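Local coordinates for protein malonyl CoA reductase (malonate semialdehyde-forming) (Sulfolobus tokodaii, PDB 2EP5) that probably reduces malonyl-CoA to malonate semialdehyde with NADPH, as a member of the aspartate-semialdehyde dehydrogenase family, at residues K169-I174 / N228-V233; V247-T252 / N317-L322; K263-F268 / I285-E290. All coordinates share one frame; numbering follows the deposited sequence.

Overall arrangement
Starting from the N terminus, the chain builds its NAD-binding Rossmann domain first; all three contacts lie further on, in the dimerisation domain, and each involves its mixed sheet. Contact 1 closes the loop from 169-174 to 228-233, pairing strands 171-178 and 230-237. Contact 2 follows in series, closing a loop from 247-252 to 317-322; it lies beside contact 1, centres about 10 Å apart, because strands 171-178 and 244-251 are sheet neighbours. Contact 3 nests inside that second loop and brings helix 258-266 against strand 285-287, its centre about 17 Å from that of contact 2. Contacts 1 and 2 both touch the second subunit; contact 3 touches no other chain.

Contact 1 of 3, residues K169-I174 / N228-V233; sequences KSKIII and NLDSTV
Ile172-Ile174 and Ser231-Val233 pair in register as parallel strands at one margin of the mixed sheet of the dimerisation domain, where strand 230-237 is outermost within the chain. The ladder zigzags between them: Ile172 N donates to Asp230 O, Thr232 N to Ile172 O at 2.8 Å, and Ile174 N to Thr232 O. On the face carrying Lys171 and Thr232, the lysine chain starts with CG anti to the backbone N (chi1 173°) and bends at chi2 (61°), which carries its ammonium across to the other strand. There NZ forms a salt bridge with Asp230 OD1 at 2.9 Å, approaching from above the carboxylate plane, and a hydrogen bond to Thr232 OG1 at 2.7 Å. The second subunit completes this network: its Asn317 O accepts from Lys171 NZ, its Asn317 ND2 binds Asp230 OD2, and its Glu316 bonds to Thr232 OG1. The other face, with Ile172, Ser231, Ile174 and Val233, is mostly apolar; Ile172 CD1 also meets Leu229 CD2 at 3.4 Å, and helices 164-168 and 204-215 pack against this side. With a methionine in place of Lys171, Asp230 would probably lose its charged mate in the neighbouring strand, and Asn317 O of the second subunit a donor. Three oxygens grip the buried ammonium, which is likely to favour its charged form and links strand pairing to the subunit interface.

Contact 2 of 3, residues V247-T252 / N317-L322; sequences VINIVT and NNVLRL
Ile248 packs alongside Leu322, and Ile250 beside Leu320, on the apolar face of an antiparallel strand pair. Leu322 holds CG between its backbone N and carbonyl carbon (chi1 64°), a placement that swings CD1 toward Ile248, where it lies 3.9 Å from Ile248 CD1. Ile250 CD1 and Leu320 CD1 meet more loosely, at 4.2 Å. Both pairs are hydrogen-bonded ones, each joined by two backbone bonds, such as Ile250 N to Leu320 O at 2.9 Å. On the opposite face of the sheet, the amide of Asn249 lies alongside the start of the Arg321 chain, ND2 3.6 Å from Arg321 CG, and also touches Val319 CG2. The guanidinium continues past it to bond Arg312 O of its own chain and Thr234 OG1 of the second subunit. At the polar edge Thr252 N reaches Asn318 O at 2.9 Å, a bent bond whose donor stands 61° above the carbonyl plane, while Thr252 OG1 turns to Lys169 O. Asn317 and Asn318 form the turn of the hairpin joining strands 308-316 and 319-326. Strand 244-251 lies between 171-178 and 319-326; helices 151-160 and 164-168 pack over its isoleucines, and the Asn249 and Val319 face meets the second subunit.

Contact 3 of 3, residues K263-F268 / I285-E290; sequences KTLKNF and IIVRDE
Ile285 loses more surface here than any other residue, reaching from strand 285-287 toward the C-terminal end of helix 258-266. Its two branches split the work. CG2, anti to the backbone N, rests against the helix at 4.0 Å from Leu265 CB, while CG1, beside that N (chi1 -58°), sends CD1 out to the aromatic residue beyond the helix end. CD1 comes within 3.6 Å of Phe268 CD2, the two side chains meeting obliquely. The trunk of Ile285 also lies close to the backbone, CB 3.3 Å from Leu265 O. In the order of the twisted sheet, strand 285-287 has the same sense as 244-251, so the two with helix 258-266 form a beta-alpha-beta crossover whose strands have 319-326 and 308-316 between them. Val287 faces the same helix as Ile285; its CG2 sits 3.9 Å from Leu265 CB and 4.1 Å from Lys266 CB. Leu265 is thus met at CB by methyl groups of both strand residues, and it packs onward against Ile313 of strand 308-316 and Pro162. No hydrogen bond crosses between the segments; strand 285-287 is tied to 308-316 by backbone bonds from Ile286 to Val308 and Val310, while Phe268 continues onto helix 122-125.

Contact 1 of 3, residues K169-I174 / N228-V233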
loop_
_atom_site.group_PDB
_atom_site.type_symbol
_atom_site.label_atom_id
_atom_site.label_comp_id
_atom_site.label_asym_id
_atom_site.label_seq_id
_atom_site.Cartn_x
_atom_site.Cartn_y
_atom_site.Cartn_z
ATOM N N LYS A 169 0.762 -19.489 -35.353
ATOM C CA LYS A 169 0.986 -18.690 -36.553
ATOM C C LYS A 169 0.910 -17.206 -36.209
ATOM O O LYS A 169 0.041 -16.488 -36.714
ATOM C CB LYS A 169 -0.073 -18.999 -37.612
ATOM C CG LYS A 169 -0.222 -20.455 -38.003
ATOM C CD LYS A 169 -1.399 -20.574 -38.963
ATOM C CE LYS A 169 -1.812 -22.010 -39.243
ATOM N NZ LYS A 169 -3.127 -22.032 -39.956
ATOM N N SER A 170 1.812 -16.741 -35.353
ATOM C CA SER A 170 1.805 -15.340 -34.963
ATOM C C SER A 170 3.026 -14.984 -34.142
ATOM O O SER A 170 3.879 -15.831 -33.864
ATOM C CB SER A 170 0.577 -15.041 -34.110
ATOM O OG SER A 170 0.765 -15.555 -32.799
ATOM N N LYS A 171 3.098 -13.713 -33.772
ATOM C CA LYS A 171 4.162 -13.210 -32.918
ATOM C C LYS A 171 3.409 -12.921 -31.619
ATOM O O LYS A 171 2.477 -12.105 -31.583
ATOM C CB LYS A 171 4.783 -11.934 -33.495
ATOM C CG LYS A 171 5.801 -11.248 -32.581
ATOM C CD LYS A 171 7.006 -12.137 -32.261
ATOM C CE LYS A 171 7.849 -11.548 -31.126
ATOM N NZ LYS A 171 9.033 -12.390 -30.781
ATOM N N ILE A 172 3.799 -13.626 -30.564
ATOM C CA ILE A 172 3.159 -13.495 -29.264
ATOM C C ILE A 172 3.854 -12.500 -28.363
ATOM O O ILE A 172 4.989 -12.731 -27.950
ATOM C CB ILE A 172 3.130 -14.851 -28.528
ATOM C CG1 ILE A 172 2.294 -15.849 -29.327
ATOM C CG2 ILE A 172 2.572 -14.672 -27.122
ATOM C CD1 ILE A 172 2.524 -17.266 -28.940
ATOM N N ILE A 173 3.167 -11.398 -28.063
ATOM C CA ILE A 173 3.699 -10.378 -27.172
ATOM C C ILE A 173 2.985 -10.529 -25.830
ATOM O O ILE A 173 1.752 -10.507 -25.764
ATOM C CB ILE A 173 3.435 -8.950 -27.690
ATOM C CG1 ILE A 173 4.103 -8.748 -29.062
ATOM C CG2 ILE A 173 3.954 -7.934 -26.670
ATOM C CD1 ILE A 173 5.626 -8.791 -29.035
ATOM N N ILE A 174 3.756 -10.677 -24.762
ATOM C CA ILE A 174 3.159 -10.839 -23.446
ATOM C C ILE A 174 3.756 -9.950 -22.361
ATOM O O ILE A 174 4.968 -9.815 -22.239
ATOM C CB ILE A 174 3.275 -12.301 -22.952
ATOM C CG1 ILE A 174 2.598 -13.250 -23.938
ATOM C CG2 ILE A 174 2.616 -12.439 -21.596
ATOM C CD1 ILE A 174 2.941 -14.719 -23.705
ATOM N N ASN A 228 5.574 -24.346 -31.995
ATOM C CA ASN A 228 6.264 -23.190 -32.548
ATOM C C ASN A 228 5.642 -21.902 -32.018
ATOM O O ASN A 228 4.660 -21.403 -32.571
ATOM C CB ASN A 228 6.193 -23.198 -34.075
ATOM C CG ASN A 228 6.908 -22.007 -34.694
ATOM O OD1 ASN A 228 6.529 -20.848 -34.479
ATOM N ND2 ASN A 228 7.956 -22.287 -35.464
ATOM N N LEU A 229 6.208 -21.370 -30.942
ATOM C CA LEU A 229 5.691 -20.140 -30.362
ATOM C C LEU A 229 6.778 -19.081 -30.271
ATOM O O LEU A 229 7.735 -19.209 -29.500
ATOM C CB LEU A 229 5.100 -20.411 -28.973
ATOM C CG LEU A 229 3.860 -21.315 -28.932
ATOM C CD1 LEU A 229 3.525 -21.648 -27.498
ATOM C CD2 LEU A 229 2.677 -20.631 -29.614
ATOM N N ASP A 230 6.639 -18.040 -31.081
ATOM C CA ASP A 230 7.600 -16.959 -31.074
ATOM C C ASP A 230 7.060 -15.892 -30.130
ATOM O O ASP A 230 6.375 -14.960 -30.545
ATOM C CB ASP A 230 7.781 -16.406 -32.493
ATOM C CG ASP A 230 8.695 -15.195 -32.537
ATOM O OD1 ASP A 230 9.589 -15.082 -31.667
ATOM O OD2 ASP A 230 8.526 -14.356 -33.447
ATOM N N SER A 231 7.367 -16.034 -28.847
ATOM C CA SER A 231 6.877 -15.072 -27.879
ATOM C C SER A 231 7.932 -14.194 -27.225
ATOM O O SER A 231 9.033 -14.643 -26.921
ATOM C CB SER A 231 6.051 -15.792 -26.802
ATOM O OG SER A 231 6.594 -17.063 -26.499
ATOM N N THR A 232 7.577 -12.928 -27.030
ATOM C CA THR A 232 8.449 -11.959 -26.378
ATOM C C THR A 232 7.677 -11.507 -25.133
ATOM O O THR A 232 6.547 -11.017 -25.223
ATOM C CB THR A 232 8.751 -10.758 -27.313
ATOM O OG1 THR A 232 9.588 -11.200 -28.387
ATOM C CG2 THR A 232 9.464 -9.645 -26.564
ATOM N N VAL A 233 8.277 -11.684 -23.965
ATOM C CA VAL A 233 7.575 -11.325 -22.746
ATOM C C VAL A 233 8.295 -10.352 -21.844
ATOM O O VAL A 233 9.520 -10.338 -21.770
ATOM C CB VAL A 233 7.160 -12.614 -21.953
ATOM C CG1 VAL A 233 7.743 -13.853 -22.637
ATOM C CG2 VAL A 233 7.595 -12.534 -20.506
#

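Contact 2 of 3, residues V247-T252 / N317-L322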
loop_
_atom_site.group_PDB
_atom_site.type_symbol
_atom_site.label_atom_id
_atom_site.label_comp_id
_atom_site.label_asym_id
_atom_site.label_seq_id
_atom_site.Cartn_x
_atom_site.Cartn_y
_atom_site.Cartn_z
ATOM N N VAL A 247 -1.117 -9.829 -19.915
ATOM C CA VAL A 247 -1.748 -9.217 -21.073
ATOM C C VAL A 247 -1.134 -9.933 -22.264
ATOM O O VAL A 247 0.064 -9.798 -22.539
ATOM C CB VAL A 247 -1.437 -7.714 -21.188
ATOM C CG1 VAL A 247 -2.107 -7.141 -22.434
ATOM C CG2 VAL A 247 -1.925 -6.998 -19.953
ATOM N N ILE A 248 -1.959 -10.709 -22.957
ATOM C CA ILE A 248 -1.509 -11.477 -24.097
ATOM C C ILE A 248 -1.971 -10.868 -25.416
ATOM O O ILE A 248 -3.156 -10.581 -25.603
ATOM C CB ILE A 248 -2.009 -12.944 -23.977
ATOM C CG1 ILE A 248 -1.484 -13.548 -22.663
ATOM C CG2 ILE A 248 -1.544 -13.780 -25.185
ATOM C CD1 ILE A 248 -1.991 -14.952 -22.368
ATOM N N ASN A 249 -1.017 -10.649 -26.317
ATOM C CA ASN A 249 -1.319 -10.101 -27.633
ATOM C C ASN A 249 -0.827 -11.050 -28.713
ATOM O O ASN A 249 0.377 -11.178 -28.937
ATOM C CB ASN A 249 -0.661 -8.735 -27.839
ATOM C CG ASN A 249 -1.311 -7.638 -27.016
ATOM O OD1 ASN A 249 -1.007 -7.467 -25.837
ATOM N ND2 ASN A 249 -2.220 -6.896 -27.635
ATOM N N ILE A 250 -1.758 -11.731 -29.368
ATOM C CA ILE A 250 -1.383 -12.641 -30.433
ATOM C C ILE A 250 -1.418 -11.847 -31.741
ATOM O O ILE A 250 -2.478 -11.675 -32.351
ATOM C CB ILE A 250 -2.348 -13.841 -30.488
ATOM C CG1 ILE A 250 -2.281 -14.602 -29.157
ATOM C CG2 ILE A 250 -1.983 -14.759 -31.643
ATOM C CD1 ILE A 250 -3.145 -15.856 -29.101
ATOM N N VAL A 251 -0.249 -11.346 -32.145
ATOM C CA VAL A 251 -0.111 -10.547 -33.371
ATOM C C VAL A 251 -0.119 -11.449 -34.596
ATOM O O VAL A 251 0.862 -12.127 -34.884
ATOM C CB VAL A 251 1.209 -9.731 -33.363
ATOM C CG1 VAL A 251 1.228 -8.746 -34.533
ATOM C CG2 VAL A 251 1.354 -8.995 -32.026
ATOM N N THR A 252 -1.228 -11.435 -35.325
ATOM C CA THR A 252 -1.373 -12.279 -36.503
ATOM C C THR A 252 -2.475 -11.780 -37.431
ATOM O O THR A 252 -3.377 -11.069 -37.001
ATOM C CB THR A 252 -1.714 -13.725 -36.080
ATOM O OG1 THR A 252 -1.983 -14.516 -37.241
ATOM C CG2 THR A 252 -2.934 -13.737 -35.154
ATOM N N ASN A 317 -6.897 -4.829 -35.524
ATOM C CA ASN A 317 -6.126 -5.124 -36.724
ATOM C C ASN A 317 -4.864 -5.928 -36.438
ATOM O O ASN A 317 -3.992 -5.496 -35.681
ATOM C CB ASN A 317 -5.747 -3.833 -37.457
ATOM C CG ASN A 317 -5.101 -4.104 -38.811
ATOM O OD1 ASN A 317 -5.751 -4.609 -39.731
ATOM N ND2 ASN A 317 -3.816 -3.782 -38.933
ATOM N N ASN A 318 -4.784 -7.105 -37.047
ATOM C CA ASN A 318 -3.625 -7.982 -36.911
ATOM C C ASN A 318 -3.308 -8.394 -35.462
ATOM O O ASN A 318 -2.154 -8.669 -35.132
ATOM C CB ASN A 318 -2.411 -7.295 -37.560
ATOM C CG ASN A 318 -1.229 -8.237 -37.779
ATOM O OD1 ASN A 318 -1.402 -9.419 -38.079
ATOM N ND2 ASN A 318 -0.018 -7.704 -37.652
ATOM N N VAL A 319 -4.320 -8.451 -34.598
ATOM C CA VAL A 319 -4.065 -8.846 -33.217
ATOM C C VAL A 319 -5.275 -9.242 -32.370
ATOM O O VAL A 319 -6.327 -8.591 -32.383
ATOM C CB VAL A 319 -3.290 -7.739 -32.452
ATOM C CG1 VAL A 319 -4.130 -6.478 -32.364
ATOM C CG2 VAL A 319 -2.912 -8.234 -31.056
ATOM N N LEU A 320 -5.098 -10.329 -31.628
ATOM C CA LEU A 320 -6.123 -10.837 -30.734
ATOM C C LEU A 320 -5.572 -10.573 -29.348
ATOM O O LEU A 320 -4.517 -11.105 -28.985
ATOM C CB LEU A 320 -6.308 -12.342 -30.921
ATOM C CG LEU A 320 -7.517 -13.058 -30.302
ATOM C CD1 LEU A 320 -7.027 -14.328 -29.621
ATOM C CD2 LEU A 320 -8.249 -12.170 -29.313
ATOM N N ARG A 321 -6.263 -9.740 -28.578
ATOM C CA ARG A 321 -5.799 -9.439 -27.231
ATOM C C ARG A 321 -6.703 -10.023 -26.156
ATOM O O ARG A 321 -7.900 -10.212 -26.365
ATOM C CB ARG A 321 -5.691 -7.931 -26.996
ATOM C CG ARG A 321 -5.074 -7.631 -25.628
ATOM C CD ARG A 321 -5.599 -6.358 -25.017
ATOM N NE ARG A 321 -7.060 -6.311 -24.992
ATOM C CZ ARG A 321 -7.749 -5.191 -24.805
ATOM N NH1 ARG A 321 -7.104 -4.049 -24.622
ATOM N NH2 ARG A 321 -9.073 -5.202 -24.847
ATOM N N LEU A 322 -6.114 -10.298 -24.998
ATOM C CA LEU A 322 -6.862 -10.836 -23.877
ATOM C C LEU A 322 -6.061 -10.699 -22.592
ATOM O O LEU A 322 -4.829 -10.654 -22.621
ATOM C CB LEU A 322 -7.240 -12.302 -24.135
ATOM C CG LEU A 322 -6.177 -13.392 -24.276
ATOM C CD1 LEU A 322 -5.635 -13.776 -22.905
ATOM C CD2 LEU A 322 -6.801 -14.609 -24.926
#

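Contact 3 of 3, residues K263-F268 / I285-E290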
loop_
_atom_site.group_PDB
_atom_site.type_symbol
_atom_site.label_atom_id
_atom_site.label_comp_id
_atom_site.label_asym_id
_atom_site.label_seq_id
_atom_site.Cartn_x
_atom_site.Cartn_y
_atom_site.Cartn_z
ATOM N N LYS A 263 -16.361 -18.615 -26.616
ATOM C CA LYS A 263 -17.060 -19.874 -26.414
ATOM C C LYS A 263 -16.078 -21.018 -26.146
ATOM O O LYS A 263 -16.274 -21.812 -25.225
ATOM C CB LYS A 263 -17.913 -20.202 -27.642
ATOM C CG LYS A 263 -18.701 -21.504 -27.529
ATOM C CD LYS A 263 -19.366 -21.898 -28.857
ATOM C CE LYS A 263 -20.393 -20.867 -29.319
ATOM N NZ LYS A 263 -20.967 -21.217 -30.654
ATOM N N THR A 264 -15.019 -21.093 -26.947
ATOM C CA THR A 264 -14.021 -22.149 -26.804
ATOM C C THR A 264 -13.351 -22.132 -25.431
ATOM O O THR A 264 -13.137 -23.182 -24.825
ATOM C CB THR A 264 -12.929 -22.038 -27.911
ATOM O OG1 THR A 264 -13.543 -22.130 -29.205
ATOM C CG2 THR A 264 -11.903 -23.156 -27.770
ATOM N N LEU A 265 -13.029 -20.940 -24.941
ATOM C CA LEU A 265 -12.379 -20.798 -23.640
ATOM C C LEU A 265 -13.298 -21.149 -22.471
ATOM O O LEU A 265 -12.873 -21.809 -21.525
ATOM C CB LEU A 265 -11.865 -19.368 -23.457
ATOM C CG LEU A 265 -10.862 -18.811 -24.471
ATOM C CD1 LEU A 265 -10.634 -17.340 -24.181
ATOM C CD2 LEU A 265 -9.551 -19.580 -24.400
ATOM N N LYS A 266 -14.551 -20.704 -22.533
ATOM C CA LYS A 266 -15.499 -20.971 -21.456
ATOM C C LYS A 266 -15.926 -22.433 -21.412
ATOM O O LYS A 266 -16.315 -22.945 -20.367
ATOM C CB LYS A 266 -16.739 -20.074 -21.596
ATOM C CG LYS A 266 -17.615 -20.388 -22.793
ATOM C CD LYS A 266 -18.765 -19.397 -22.936
ATOM C CE LYS A 266 -19.829 -19.568 -21.851
ATOM N NZ LYS A 266 -19.357 -19.210 -20.481
ATOM N N ASN A 267 -15.847 -23.102 -22.555
ATOM C CA ASN A 267 -16.221 -24.506 -22.647
ATOM C C ASN A 267 -15.019 -25.434 -22.561
ATOM O O ASN A 267 -15.168 -26.647 -22.702
ATOM C CB ASN A 267 -16.948 -24.775 -23.966
ATOM C CG ASN A 267 -18.369 -24.258 -23.968
ATOM O OD1 ASN A 267 -19.000 -24.184 -25.020
ATOM N ND2 ASN A 267 -18.886 -23.906 -22.787
ATOM N N PHE A 268 -13.833 -24.881 -22.336
ATOM C CA PHE A 268 -12.645 -25.722 -22.258
ATOM C C PHE A 268 -12.635 -26.649 -21.055
ATOM O O PHE A 268 -12.618 -26.196 -19.909
ATOM C CB PHE A 268 -11.370 -24.881 -22.227
ATOM C CG PHE A 268 -10.106 -25.707 -22.219
ATOM C CD1 PHE A 268 -9.791 -26.533 -23.299
ATOM C CD2 PHE A 268 -9.234 -25.664 -21.130
ATOM C CE1 PHE A 268 -8.623 -27.306 -23.297
ATOM C CE2 PHE A 268 -8.066 -26.430 -21.115
ATOM C CZ PHE A 268 -7.759 -27.252 -22.200
ATOM N N ILE A 285 -11.188 -22.427 -17.092
ATOM C CA ILE A 285 -11.092 -21.089 -17.645
ATOM C C ILE A 285 -12.434 -20.381 -17.521
ATOM O O ILE A 285 -13.458 -20.886 -17.976
ATOM C CB ILE A 285 -10.693 -21.116 -19.135
ATOM C CG1 ILE A 285 -9.351 -21.843 -19.309
ATOM C CG2 ILE A 285 -10.609 -19.688 -19.665
ATOM C CD1 ILE A 285 -8.964 -22.114 -20.773
ATOM N N ILE A 286 -12.426 -19.216 -16.887
ATOM C CA ILE A 286 -13.637 -18.425 -16.719
ATOM C C ILE A 286 -13.520 -17.177 -17.588
ATOM O O ILE A 286 -12.486 -16.498 -17.573
ATOM C CB ILE A 286 -13.817 -17.962 -15.257
ATOM C CG1 ILE A 286 -14.028 -19.168 -14.346
ATOM C CG2 ILE A 286 -14.989 -16.991 -15.154
ATOM C CD1 ILE A 286 -14.012 -18.819 -12.859
ATOM N N VAL A 287 -14.568 -16.877 -18.348
ATOM C CA VAL A 287 -14.562 -15.687 -19.195
ATOM C C VAL A 287 -15.487 -14.626 -18.598
ATOM O O VAL A 287 -16.640 -14.898 -18.253
ATOM C CB VAL A 287 -15.009 -16.018 -20.638
ATOM C CG1 VAL A 287 -15.079 -14.750 -21.465
ATOM C CG2 VAL A 287 -14.023 -16.994 -21.279
ATOM N N ARG A 288 -14.964 -13.415 -18.463
ATOM C CA ARG A 288 -15.727 -12.306 -17.914
ATOM C C ARG A 288 -16.119 -11.326 -19.017
ATOM O O ARG A 288 -15.286 -10.952 -19.839
ATOM C CB ARG A 288 -14.894 -11.597 -16.848
ATOM C CG ARG A 288 -14.919 -12.310 -15.519
ATOM C CD ARG A 288 -16.238 -12.037 -14.849
ATOM N NE ARG A 288 -16.777 -13.178 -14.130
ATOM C CZ ARG A 288 -17.967 -13.172 -13.542
ATOM N NH1 ARG A 288 -18.721 -12.080 -13.602
ATOM N NH2 ARG A 288 -18.405 -14.251 -12.901
ATOM N N ASP A 289 -17.386 -10.919 -19.036
ATOM C CA ASP A 289 -17.860 -9.980 -20.043
ATOM C C ASP A 289 -17.617 -8.526 -19.642
ATOM O O ASP A 289 -17.469 -7.659 -20.504
ATOM C CB ASP A 289 -19.354 -10.173 -20.308
ATOM C CG ASP A 289 -19.684 -11.550 -20.845
ATOM O OD1 ASP A 289 -18.947 -12.047 -21.724
ATOM O OD2 ASP A 289 -20.694 -12.132 -20.396
ATOM N N GLU A 290 -17.587 -8.251 -18.340
ATOM C CA GLU A 290 -17.367 -6.884 -17.887
ATOM C C GLU A 290 -15.963 -6.399 -18.247
ATOM O O GLU A 290 -14.966 -7.065 -17.976
ATOM C CB GLU A 290 -17.630 -6.754 -16.379
ATOM C CG GLU A 290 -17.218 -7.948 -15.535
ATOM C CD GLU A 290 -18.167 -9.116 -15.658
ATOM O OE1 GLU A 290 -19.359 -8.960 -15.323
ATOM O OE2 GLU A 290 -17.722 -10.195 -16.088
#